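PDB 1AW9: glutathione s-transferase III, which probably conjugates reduced glutathione to hydrophobic electrophiles, among them certain maize herbicides, as a dimeric phi-class transferase. Local coordinates for residues N13-R16 with V17-L21; Y171-Y174 with L175-T178. One frame throughout, in Å; residues are numbered along the deposited sequence.

Interaction 1 (N13-R16 with V17-L21)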
ATOM      1  N   ASN A  13      16.666  -2.386  18.956  1.00 19.32           N
ATOM      2  CA  ASN A  13      16.433  -3.781  19.234  1.00 17.71           C
ATOM      3  C   ASN A  13      17.657  -4.342  19.942  1.00 16.86           C
ATOM      4  O   ASN A  13      17.541  -5.272  20.738  1.00 17.87           O
ATOM      5  CB  ASN A  13      16.042  -4.532  17.960  1.00 22.03           C
ATOM      6  CG  ASN A  13      14.587  -4.257  17.538  1.00 25.57           C
ATOM      7  OD1 ASN A  13      13.694  -4.200  18.376  1.00 28.97           O
ATOM      8  ND2 ASN A  13      14.359  -4.045  16.247  1.00 27.61           N
ATOM      9  N   VAL A  14      18.825  -3.746  19.690  1.00 15.72           N
ATOM     10  CA  VAL A  14      20.053  -4.158  20.383  1.00 17.29           C
ATOM     11  C   VAL A  14      19.964  -3.544  21.774  1.00 17.12           C
ATOM     12  O   VAL A  14      20.195  -4.215  22.770  1.00 19.01           O
ATOM     13  CB  VAL A  14      21.324  -3.660  19.680  1.00 16.87           C
ATOM     14  CG1 VAL A  14      22.571  -3.830  20.576  1.00 14.82           C
ATOM     15  CG2 VAL A  14      21.496  -4.429  18.406  1.00 16.01           C
ATOM     16  N   VAL A  15      19.523  -2.289  21.857  1.00 18.72           N
ATOM     17  CA  VAL A  15      19.374  -1.638  23.152  1.00 15.87           C
ATOM     18  C   VAL A  15      18.364  -2.354  24.067  1.00 17.18           C
ATOM     19  O   VAL A  15      18.515  -2.314  25.280  1.00 18.67           O
ATOM     20  CB  VAL A  15      19.034  -0.147  22.995  1.00 15.03           C
ATOM     21  CG1 VAL A  15      18.828   0.521  24.376  1.00 14.59           C
ATOM     22  CG2 VAL A  15      20.134   0.540  22.216  1.00 11.65           C
ATOM     23  N   ARG A  16      17.348  -3.017  23.511  1.00 17.28           N
ATOM     24  CA  ARG A  16      16.386  -3.740  24.334  1.00 17.09           C
ATOM     25  C   ARG A  16      17.077  -4.882  25.078  1.00 18.41           C
ATOM     26  O   ARG A  16      16.613  -5.314  26.151  1.00 19.48           O
ATOM     27  CB  ARG A  16      15.251  -4.354  23.492  1.00 16.86           C
ATOM     28  CG  ARG A  16      14.172  -5.128  24.329  1.00 19.01           C
ATOM     29  CD  ARG A  16      13.077  -5.955  23.545  1.00 20.85           C
ATOM     30  NE  ARG A  16      12.162  -5.087  22.801  1.00 25.13           N
ATOM     31  CZ  ARG A  16      12.276  -4.833  21.499  1.00 28.04           C
ATOM     32  NH1 ARG A  16      13.235  -5.422  20.788  1.00 25.52           N
ATOM     33  NH2 ARG A  16      11.594  -3.828  20.960  1.00 28.40           N
ATOM     34  N   VAL A  17      18.099  -5.464  24.447  1.00 18.75           N
ATOM     35  CA  VAL A  17      18.822  -6.591  25.057  1.00 17.91           C
ATOM     36  C   VAL A  17      19.815  -6.062  26.078  1.00 17.35           C
ATOM     37  O   VAL A  17      19.887  -6.580  27.176  1.00 16.97           O
ATOM     38  CB  VAL A  17      19.539  -7.475  24.019  1.00 15.73           C
ATOM     39  CG1 VAL A  17      20.240  -8.629  24.717  1.00 12.93           C
ATOM     40  CG2 VAL A  17      18.527  -8.021  23.033  1.00 14.64           C
ATOM     41  N   ALA A  18      20.548  -5.018  25.705  1.00 16.89           N
ATOM     42  CA  ALA A  18      21.512  -4.383  26.587  1.00 18.32           C
ATOM     43  C   ALA A  18      20.770  -3.979  27.881  1.00 20.29           C
ATOM     44  O   ALA A  18      21.280  -4.157  28.992  1.00 21.89           O
ATOM     45  CB  ALA A  18      22.107  -3.152  25.886  1.00 15.00           C
ATOM     46  N   THR A  19      19.541  -3.483  27.727  1.00 20.28           N
ATOM     47  CA  THR A  19      18.701  -3.077  28.846  1.00 19.41           C
ATOM     48  C   THR A  19      18.640  -4.212  29.860  1.00 21.61           C
ATOM     49  O   THR A  19      18.971  -4.035  31.026  1.00 23.25           O
ATOM     50  CB  THR A  19      17.259  -2.728  28.370  1.00 18.02           C
ATOM     51  OG1 THR A  19      17.300  -1.546  27.572  1.00 21.64           O
ATOM     52  CG2 THR A  19      16.342  -2.461  29.519  1.00 16.68           C
ATOM     53  N   VAL A  20      18.243  -5.388  29.411  1.00 21.33           N
ATOM     54  CA  VAL A  20      18.139  -6.518  30.294  1.00 20.85           C
ATOM     55  C   VAL A  20      19.508  -6.998  30.799  1.00 23.69           C
ATOM     56  O   VAL A  20      19.617  -7.401  31.954  1.00 25.48           O
ATOM     57  CB  VAL A  20      17.300  -7.628  29.637  1.00 20.23           C
ATOM     58  CG1 VAL A  20      17.448  -8.937  30.354  1.00 18.54           C
ATOM     59  CG2 VAL A  20      15.848  -7.233  29.681  1.00 17.48           C
ATOM     60  N   LEU A  21      20.568  -6.878  30.004  1.00 23.65           N
ATOM     61  CA  LEU A  21      21.883  -7.330  30.478  1.00 24.46           C
ATOM     62  C   LEU A  21      22.399  -6.447  31.628  1.00 26.63           C
ATOM     63  O   LEU A  21      22.965  -6.961  32.589  1.00 27.18           O
ATOM     64  CB  LEU A  21      22.913  -7.416  29.342  1.00 22.20           C
ATOM     65  CG  LEU A  21      22.667  -8.401  28.168  1.00 21.40           C
ATOM     66  CD1 LEU A  21      23.699  -8.197  27.107  1.00 19.14           C
ATOM     67  CD2 LEU A  21      22.666  -9.835  28.577  1.00 21.75           C
TER
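Thr-19 and Val-15, one helical turn apart, are joined by two hydrogen bonds across the halves of this stretch. Thr-19 OG1 donates to Val-15 O at 2.7 Å, and Thr-19 N binds the same oxygen at 2.9 Å, the two donors approaching from opposite faces of the carbonyl plane. The torsion about CA-CB (chi1 -68°) sets OG1 beside the threonine's own N and anti to its carbonyl carbon, within reach of the oxygen one turn back. One residue earlier, Val-14 O is shared as well: Ala-18 N meets it nearly head-on at 3.1 Å, while Val-17 N stands above the carbonyl plane at 3.0 Å.

Nearer the start of the stretch, the guanidinium of Arg-16 presents its edge to the amide of Asn-13, NH1 lying 2.7 Å from OD1 with NH2 adding a weak bond. NE is held separately by the carbonyl of Asn-167, which helps fix the rotation of the group. Beyond these bonds the contact is loose: Val-17 CG2 lies 3.7 Å from Asn-13 O, and the Val-17 side chain also packs on Leu-5 of strand 3-6 and Ile-70 of helix 67-77. The stretch makes up most of helix 12-23, the helix of the beta-alpha-beta unit in the thioredoxin-like domain, where Asn-13 probably contributes to the glutathione site.

Interaction 2 (Y171-Y174 with L175-T178)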
ATOM      1  N   TYR A 171      12.410   1.428  23.138  1.00 15.04           N
ATOM      2  CA  TYR A 171      11.494   2.100  22.248  1.00 13.21           C
ATOM      3  C   TYR A 171      10.829   3.322  22.860  1.00 14.34           C
ATOM      4  O   TYR A 171      10.581   4.289  22.141  1.00 15.77           O
ATOM      5  CB  TYR A 171      10.528   1.132  21.595  1.00 15.31           C
ATOM      6  CG  TYR A 171      11.107   0.586  20.294  1.00 18.44           C
ATOM      7  CD1 TYR A 171      10.971   1.295  19.097  1.00 18.35           C
ATOM      8  CD2 TYR A 171      11.810  -0.627  20.259  1.00 21.77           C
ATOM      9  CE1 TYR A 171      11.510   0.816  17.912  1.00 19.40           C
ATOM     10  CE2 TYR A 171      12.358  -1.116  19.058  1.00 21.76           C
ATOM     11  CZ  TYR A 171      12.196  -0.383  17.898  1.00 21.07           C
ATOM     12  OH  TYR A 171      12.698  -0.859  16.703  1.00 27.99           O
ATOM     13  N   LEU A 172      10.614   3.342  24.181  1.00 11.85           N
ATOM     14  CA  LEU A 172      10.047   4.523  24.826  1.00 11.68           C
ATOM     15  C   LEU A 172      11.099   5.638  24.719  1.00 14.16           C
ATOM     16  O   LEU A 172      10.787   6.806  24.448  1.00 13.32           O
ATOM     17  CB  LEU A 172       9.718   4.243  26.295  1.00 10.70           C
ATOM     18  CG  LEU A 172       8.398   3.540  26.614  1.00 10.50           C
ATOM     19  CD1 LEU A 172       8.360   3.339  28.093  1.00 11.44           C
ATOM     20  CD2 LEU A 172       7.175   4.337  26.162  1.00  9.84           C
ATOM     21  N   LEU A 173      12.357   5.251  24.913  1.00 16.46           N
ATOM     22  CA  LEU A 173      13.498   6.159  24.823  1.00 18.22           C
ATOM     23  C   LEU A 173      13.540   6.813  23.444  1.00 18.38           C
ATOM     24  O   LEU A 173      13.550   8.031  23.325  1.00 20.11           O
ATOM     25  CB  LEU A 173      14.799   5.385  25.107  1.00 18.33           C
ATOM     26  CG  LEU A 173      16.111   6.147  25.261  1.00 21.30           C
ATOM     27  CD1 LEU A 173      16.717   6.481  23.913  1.00 27.21           C
ATOM     28  CD2 LEU A 173      15.896   7.416  26.082  1.00 24.16           C
ATOM     29  N   TYR A 174      13.543   6.012  22.390  1.00 19.61           N
ATOM     30  CA  TYR A 174      13.584   6.569  21.037  1.00 20.12           C
ATOM     31  C   TYR A 174      12.345   7.390  20.693  1.00 19.47           C
ATOM     32  O   TYR A 174      12.467   8.440  20.075  1.00 18.55           O
ATOM     33  CB  TYR A 174      13.836   5.467  20.009  1.00 23.88           C
ATOM     34  CG  TYR A 174      15.283   5.042  19.975  1.00 28.35           C
ATOM     35  CD1 TYR A 174      15.856   4.375  21.052  1.00 31.05           C
ATOM     36  CD2 TYR A 174      16.095   5.335  18.878  1.00 29.21           C
ATOM     37  CE1 TYR A 174      17.208   4.004  21.044  1.00 32.16           C
ATOM     38  CE2 TYR A 174      17.442   4.966  18.858  1.00 31.14           C
ATOM     39  CZ  TYR A 174      17.994   4.298  19.941  1.00 31.20           C
ATOM     40  OH  TYR A 174      19.304   3.874  19.908  1.00 30.72           O
ATOM     41  N   LEU A 175      11.165   6.920  21.103  1.00 18.97           N
ATOM     42  CA  LEU A 175       9.917   7.642  20.870  1.00 18.97           C
ATOM     43  C   LEU A 175      10.028   9.053  21.461  1.00 20.40           C
ATOM     44  O   LEU A 175       9.533  10.012  20.861  1.00 19.66           O
ATOM     45  CB  LEU A 175       8.766   6.954  21.580  1.00 22.48           C
ATOM     46  CG  LEU A 175       7.594   6.336  20.827  1.00 28.09           C
ATOM     47  CD1 LEU A 175       6.409   6.361  21.787  1.00 29.53           C
ATOM     48  CD2 LEU A 175       7.234   7.143  19.594  1.00 28.56           C
ATOM     49  N   SER A 176      10.655   9.171  22.642  1.00 19.43           N
ATOM     50  CA  SER A 176      10.810  10.469  23.302  1.00 21.40           C
ATOM     51  C   SER A 176      11.639  11.482  22.516  1.00 21.56           C
ATOM     52  O   SER A 176      11.493  12.676  22.724  1.00 23.65           O
ATOM     53  CB  SER A 176      11.362  10.323  24.714  1.00 21.01           C
ATOM     54  OG  SER A 176      12.717   9.938  24.688  1.00 22.30           O
ATOM     55  N   LYS A 177      12.461  11.013  21.588  1.00 21.90           N
ATOM     56  CA  LYS A 177      13.270  11.895  20.751  1.00 21.38           C
ATOM     57  C   LYS A 177      12.577  12.273  19.450  1.00 21.69           C
ATOM     58  O   LYS A 177      13.175  12.910  18.592  1.00 22.61           O
ATOM     59  CB  LYS A 177      14.602  11.245  20.449  1.00 19.38           C
ATOM     60  CG  LYS A 177      15.320  11.087  21.716  1.00 24.14           C
ATOM     61  CD  LYS A 177      16.610  10.379  21.587  1.00 27.68           C
ATOM     62  CE  LYS A 177      17.278  10.399  22.959  1.00 31.15           C
ATOM     63  NZ  LYS A 177      17.058  11.722  23.668  1.00 34.10           N
ATOM     64  N   THR A 178      11.316  11.882  19.299  1.00 21.08           N
ATOM     65  CA  THR A 178      10.588  12.215  18.081  1.00 19.98           C
ATOM     66  C   THR A 178       9.511  13.222  18.401  1.00 19.69           C
ATOM     67  O   THR A 178       9.167  13.467  19.570  1.00 19.49           O
ATOM     68  CB  THR A 178       9.805  10.989  17.459  1.00 19.55           C
ATOM     69  OG1 THR A 178       8.678  10.664  18.275  1.00 17.57           O
ATOM     70  CG2 THR A 178      10.657   9.785  17.335  1.00 18.06           C
TER
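Ser-176 folds its hydroxyl back onto the carbonyl of Leu-173, OG standing 2.5 Å from Leu-173 O; the hydrogen bond is shorter than usual, and its exact length is doubtful. With chi1 at 71°, OG sits between the serine's own N and carbonyl carbon, from where it reaches back to the oxygen three residues earlier. The serine N is held by Leu-172 O at 3.0 Å and only weakly by Leu-173 O. Before it, Leu-175 N gives a regular helical bond to Tyr-171 O, and Leu-175 CB lies 3.3 Å from that same oxygen. This is the compact part of the contact, in which backbone and first side-chain atoms meet closely.

The looser side is that of Lys-177. Its N no longer reaches four residues back but bonds to Tyr-174 O at 3.0 Å, from 60° out of the carbonyl plane, as the helix gives way to a turn. The lysine chain, extended as far as its last torsion, lays CE obliquely across Leu-173 CD1 at 4.1 Å. Lys-177, itself partly exposed like Ser-176, also packs on Ala-39 of the second subunit. Buried Thr-178, by contrast, closes the turn firmly, its OG1 lying on a lone pair of Leu-175 O at 2.8 Å while its N binds the same oxygen.

Buried residues of helix 169-176 face several neighbours. Leu-172 packs on Trp-193 and Trp-194 of helix 188-199, and Leu-173 on Trp-194, with Leu-172 and Leu-175 against Val-184 of helix 182-185. Tyr-171 and Tyr-174 turn toward helices 12-23 and 92-122, the ring of Tyr-171 meeting that of Tyr-107 edge-to-face.

Both contacts illustrate one rule, that a hydroxyl side chain in a helical stretch can bond a carbonyl three or four residues back, yet their settings differ. Interaction 1 is wholly buried in the N-terminal domain and adds an arginine-amide pair beside the probable glutathione site; interaction 2, in the all-helical C-terminal domain, is largely buried but has a partly exposed side where its helix stops. They meet across the domain interface: Arg-16 NH2 lies 3.3 Å from Tyr-171 CD2, and Asn-13 OD1 is 3.4 Å from Tyr-171 CE2. Segment 13-21 combines this polar end with valines packed on its own domain, while 171-178 packs chiefly through leucines and tyrosines.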